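Local coordinates for porin (Rhodobacter blasticus, PDB 3PRN), which forms channels in the bacterial outer membrane through which small hydrophilic solutes, up to about 0.6 kDa, diffuse passively, at residues G11-V15 with E16-V20; T136-S140 with G141-Y145. The protein carries 1 engineered substitution. All blocks are in the same frame, centred on the assembly; numbering follows the deposited sequence.

Contact 1: G11-V15 with E16-V20; sequences GLQYV and EDRGV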
loop_
_atom_site.group_PDB
_atom_site.type_symbol
_atom_site.label_atom_id
_atom_site.label_comp_id
_atom_site.label_asym_id
_atom_site.label_seq_id
_atom_site.Cartn_x
_atom_site.Cartn_y
_atom_site.Cartn_z
ATOM N N GLY A 11 -5.099 -12.016 19.673
ATOM C CA GLY A 11 -5.590 -12.760 20.831
ATOM C C GLY A 11 -5.825 -14.213 20.349
ATOM O O GLY A 11 -5.306 -14.630 19.304
ATOM N N LEU A 12 -6.617 -14.921 21.126
ATOM C CA LEU A 12 -6.908 -16.319 20.884
ATOM C C LEU A 12 -8.381 -16.431 20.452
ATOM O O LEU A 12 -9.242 -15.757 21.019
ATOM C CB LEU A 12 -6.720 -17.134 22.185
ATOM C CG LEU A 12 -5.276 -17.171 22.696
ATOM C CD1 LEU A 12 -5.255 -17.709 24.131
ATOM C CD2 LEU A 12 -4.403 -18.022 21.791
ATOM N N GLN A 13 -8.583 -17.253 19.444
ATOM C CA GLN A 13 -9.912 -17.489 18.894
ATOM C C GLN A 13 -10.137 -19.019 18.860
ATOM O O GLN A 13 -9.395 -19.731 18.207
ATOM C CB GLN A 13 -9.997 -16.942 17.479
ATOM C CG GLN A 13 -11.397 -17.062 16.865
ATOM C CD GLN A 13 -11.294 -17.104 15.347
ATOM O OE1 GLN A 13 -11.051 -18.156 14.779
ATOM N NE2 GLN A 13 -11.366 -15.954 14.644
ATOM N N TYR A 14 -11.177 -19.415 19.592
ATOM C CA TYR A 14 -11.509 -20.842 19.730
ATOM C C TYR A 14 -12.866 -21.124 19.096
ATOM O O TYR A 14 -13.854 -20.426 19.328
ATOM C CB TYR A 14 -11.501 -21.228 21.208
ATOM C CG TYR A 14 -12.114 -22.587 21.515
ATOM C CD1 TYR A 14 -11.371 -23.748 21.420
ATOM C CD2 TYR A 14 -13.455 -22.679 21.875
ATOM C CE1 TYR A 14 -11.931 -24.987 21.714
ATOM C CE2 TYR A 14 -14.039 -23.903 22.175
ATOM C CZ TYR A 14 -13.259 -25.051 22.110
ATOM O OH TYR A 14 -13.851 -26.272 22.383
ATOM N N VAL A 15 -12.865 -22.176 18.283
ATOM C CA VAL A 15 -14.050 -22.649 17.594
ATOM C C VAL A 15 -14.134 -24.175 17.864
ATOM O O VAL A 15 -13.224 -24.882 17.422
ATOM C CB VAL A 15 -14.010 -22.467 16.080
ATOM C CG1 VAL A 15 -15.261 -23.171 15.523
ATOM C CG2 VAL A 15 -14.006 -20.985 15.735
ATOM N N GLU A 16 -15.095 -24.546 18.690
ATOM C CA GLU A 16 -15.212 -25.964 19.066
ATOM C C GLU A 16 -15.314 -26.847 17.817
ATOM O O GLU A 16 -16.083 -26.520 16.911
ATOM C CB GLU A 16 -16.417 -26.181 19.954
ATOM C CG GLU A 16 -16.452 -27.636 20.467
ATOM C CD GLU A 16 -17.557 -27.799 21.509
ATOM O OE1 GLU A 16 -18.653 -27.183 21.314
ATOM O OE2 GLU A 16 -17.316 -28.538 22.487
ATOM N N ASP A 17 -14.475 -27.888 17.774
ATOM C CA ASP A 17 -14.426 -28.819 16.654
ATOM C C ASP A 17 -14.460 -28.140 15.301
ATOM O O ASP A 17 -15.326 -28.388 14.449
ATOM C CB ASP A 17 -15.527 -29.877 16.734
ATOM C CG ASP A 17 -15.506 -30.694 18.006
ATOM O OD1 ASP A 17 -14.434 -31.013 18.604
ATOM O OD2 ASP A 17 -16.645 -31.039 18.463
ATOM N N ARG A 18 -13.461 -27.284 15.057
ATOM C CA ARG A 18 -13.343 -26.516 13.833
ATOM C C ARG A 18 -13.278 -27.331 12.561
ATOM O O ARG A 18 -13.694 -26.859 11.487
ATOM C CB ARG A 18 -12.052 -25.687 13.969
ATOM C CG ARG A 18 -12.007 -24.417 13.173
ATOM C CD ARG A 18 -10.616 -23.813 13.278
ATOM N NE ARG A 18 -10.452 -22.943 14.439
ATOM C CZ ARG A 18 -10.692 -21.628 14.478
ATOM N NH1 ARG A 18 -11.172 -20.986 13.423
ATOM N NH2 ARG A 18 -10.457 -20.941 15.598
ATOM N N GLY A 19 -12.715 -28.544 12.587
ATOM C CA GLY A 19 -12.626 -29.279 11.289
ATOM C C GLY A 19 -11.606 -30.390 11.471
ATOM O O GLY A 19 -10.720 -30.304 12.350
ATOM N N VAL A 20 -11.733 -31.440 10.662
ATOM C CA VAL A 20 -10.805 -32.581 10.778
ATOM C C VAL A 20 -9.358 -32.161 10.531
ATOM O O VAL A 20 -9.075 -31.569 9.491
ATOM C CB VAL A 20 -11.212 -33.699 9.792
ATOM C CG1 VAL A 20 -12.359 -34.535 10.365
ATOM C CG2 VAL A 20 -11.652 -33.094 8.449
#
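Gln-13 meets Arg-18 over the end of the strand, the two side chains crossing at about a right angle. Gln-13 OE1 takes two end-on bonds from the guanidinium, one from Arg-18 NH2 at 3.0 Å on a lone pair, the other from Arg-18 NH1 at 3.1 Å nearly in line with the C=O bond. OE1 lies almost in the guanidinium plane, and the amide is turned 23° from it. Gln-13 NE2 turns to Glu-103, which holds the other end of the amide. Tyr-14 projects from the other side of the strand and runs alongside Glu-16, whose backbone N sits over one ring face, offset toward the rim. Tyr-14 OH touches Glu-16 CG at 3.5 Å, while the carboxylate itself is bonded to Thr-279. Val-15 supplies the floor under Arg-18: Val-15 CG2 stands 3.6 Å from Arg-18 CZ, over one guanidinium face. The arginine chain runs out extended and then bends at chi3 (-87°), which turns the guanidinium toward Gln-13 and Val-15. Amide and guanidinium on one side and a tyrosine beside bound detergent on the other are consistent with a porin barrel strand that alternates between channel and membrane sides, here where it runs out into a loop.

Contact 2: T136-S140 with G141-Y145; sequences TYSIS and GVNLY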
loop_
_atom_site.group_PDB
_atom_site.type_symbol
_atom_site.label_atom_id
_atom_site.label_comp_id
_atom_site.label_asym_id
_atom_site.label_seq_id
_atom_site.Cartn_x
_atom_site.Cartn_y
_atom_site.Cartn_z
ATOM N N THR A 136 -26.022 11.260 4.010
ATOM C CA THR A 136 -26.366 11.273 5.401
ATOM C C THR A 136 -26.638 12.737 5.856
ATOM O O THR A 136 -26.037 13.704 5.388
ATOM C CB THR A 136 -25.333 10.679 6.364
ATOM O OG1 THR A 136 -24.164 11.522 6.326
ATOM C CG2 THR A 136 -24.871 9.311 5.864
ATOM N N TYR A 137 -27.593 12.808 6.780
ATOM C CA TYR A 137 -28.027 14.072 7.325
ATOM C C TYR A 137 -28.182 13.897 8.842
ATOM O O TYR A 137 -29.022 13.121 9.311
ATOM C CB TYR A 137 -29.316 14.530 6.626
ATOM C CG TYR A 137 -29.740 15.906 7.141
ATOM C CD1 TYR A 137 -28.759 16.854 7.460
ATOM C CD2 TYR A 137 -31.092 16.219 7.308
ATOM C CE1 TYR A 137 -29.130 18.112 7.943
ATOM C CE2 TYR A 137 -31.464 17.478 7.792
ATOM C CZ TYR A 137 -30.483 18.425 8.109
ATOM O OH TYR A 137 -30.843 19.648 8.580
ATOM N N SER A 138 -27.325 14.610 9.563
ATOM C CA SER A 138 -27.310 14.598 11.041
ATOM C C SER A 138 -27.861 15.951 11.563
ATOM O O SER A 138 -27.159 16.975 11.511
ATOM C CB SER A 138 -25.884 14.399 11.559
ATOM O OG SER A 138 -25.422 13.096 11.230
ATOM N N ILE A 139 -29.105 15.900 12.014
ATOM C CA ILE A 139 -29.898 17.062 12.451
ATOM C C ILE A 139 -30.291 17.011 13.919
ATOM O O ILE A 139 -31.476 16.984 14.351
ATOM C CB ILE A 139 -31.073 17.253 11.452
ATOM C CG1 ILE A 139 -32.299 17.923 12.084
ATOM C CG2 ILE A 139 -31.555 15.933 10.845
ATOM C CD1 ILE A 139 -33.563 17.063 12.031
ATOM N N SER A 140 -29.273 16.998 14.803
ATOM C CA SER A 140 -29.330 16.984 16.245
ATOM C C SER A 140 -30.189 15.890 16.881
ATOM O O SER A 140 -31.434 15.965 16.998
ATOM C CB SER A 140 -29.715 18.350 16.858
ATOM O OG SER A 140 -29.458 18.402 18.253
ATOM N N GLY A 141 -29.483 14.834 17.356
ATOM C CA GLY A 141 -30.205 13.706 17.966
ATOM C C GLY A 141 -30.708 12.757 16.857
ATOM O O GLY A 141 -30.771 11.558 17.093
ATOM N N VAL A 142 -31.079 13.302 15.718
ATOM C CA VAL A 142 -31.549 12.541 14.573
ATOM C C VAL A 142 -30.457 12.324 13.519
ATOM O O VAL A 142 -29.515 13.124 13.299
ATOM C CB VAL A 142 -32.785 13.173 13.925
ATOM C CG1 VAL A 142 -33.400 12.322 12.833
ATOM C CG2 VAL A 142 -33.837 13.445 14.999
ATOM N N ASN A 143 -30.447 11.096 12.978
ATOM C CA ASN A 143 -29.561 10.748 11.887
ATOM C C ASN A 143 -30.433 10.074 10.816
ATOM O O ASN A 143 -31.167 9.154 11.143
ATOM C CB ASN A 143 -28.445 9.823 12.297
ATOM C CG ASN A 143 -27.506 10.401 13.319
ATOM O OD1 ASN A 143 -26.792 11.374 13.064
ATOM N ND2 ASN A 143 -27.455 9.783 14.501
ATOM N N LEU A 144 -30.303 10.509 9.577
ATOM C CA LEU A 144 -30.937 9.908 8.443
ATOM C C LEU A 144 -29.817 9.304 7.550
ATOM O O LEU A 144 -28.844 10.044 7.306
ATOM C CB LEU A 144 -31.562 10.966 7.530
ATOM C CG LEU A 144 -33.046 11.227 7.638
ATOM C CD1 LEU A 144 -33.779 9.927 7.291
ATOM C CD2 LEU A 144 -33.343 11.757 9.034
ATOM N N TYR A 145 -30.075 8.189 6.925
ATOM C CA TYR A 145 -29.124 7.588 6.005
ATOM C C TYR A 145 -29.822 7.065 4.766
ATOM O O TYR A 145 -30.824 6.355 4.882
ATOM C CB TYR A 145 -28.364 6.420 6.602
ATOM C CG TYR A 145 -27.845 6.557 7.995
ATOM C CD1 TYR A 145 -28.735 6.470 9.057
ATOM C CD2 TYR A 145 -26.504 6.811 8.274
ATOM C CE1 TYR A 145 -28.280 6.610 10.353
ATOM C CE2 TYR A 145 -26.030 6.962 9.584
ATOM C CZ TYR A 145 -26.935 6.845 10.600
ATOM O OH TYR A 145 -26.557 6.931 11.937
#
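Ser-138 and Asn-143 face each other as a non-hydrogen-bonded antiparallel pair, and their side chains supply the bond that the backbone lacks at this position. Ser-138 OG donates to Asn-143 OD1 at 2.9 Å, arriving in the plane of the amide. Each side chain leans back beside its own backbone N (chi1 -67° in Ser-138, -63° in Asn-143), which brings hydroxyl and amide oxygen together above the strands. The other end of the amide, ND2, is bonded to Asp-169, and Tyr-145 OH goes to the second oxygen of that carboxylate. Shortening Asn-143 to an alanine is likely to leave Ser-138 OG without this acceptor and Asp-169 without the amide donor.

On the same face Thr-136 lies across from Tyr-145; Thr-136 CG2 comes obliquely to the ring at Tyr-145 CD2, 3.8 Å away, and the ring also touches helix 88-91. On the reverse face the contacts across the pair are apolar. The side chains of Tyr-137 and Leu-144 come nearest at their CB atoms, 4.3 Å apart, the tyrosine ring leading away from the neighbouring strand with Ile-139 CG2 over one of its faces. Ile-139 CG2 also packs on Val-142 CB at 4.3 Å. Between the faces the backbones exchange two nearly straight bonds, Tyr-137 N to Leu-144 O at 3.1 Å and Leu-144 N to Tyr-137 O at 2.9 Å. Ile-139 N reaches Val-142 O more crookedly, with an angle of 140° at the hydrogen, and the chain reverses through Ser-140 and Gly-141. Gly-141 adopts a backbone shape in which a side chain would strike Ser-140 O. This is a tight beta hairpin joining adjacent strands of the barrel, consistent with one of the short periplasmic turns of porins.

Neither contact belongs to a buried core: both are surface contacts at strand ends of one closed antiparallel barrel, on opposite sides of the chain's centre, with their centres about 41 Å apart and no touch between them. They hold different elements. Contact 1 folds a loop back on the strand it leaves, with the side-chain grip of Arg-18 on Gln-13 as its main polar link, a charged guanidinium on a neutral amide near a bound magnesium ion. Contact 2 closes a hairpin between strands 131-138 and 142-150, so backbone bonds carry most of it and a neutral hydroxyl-amide bond adds to them.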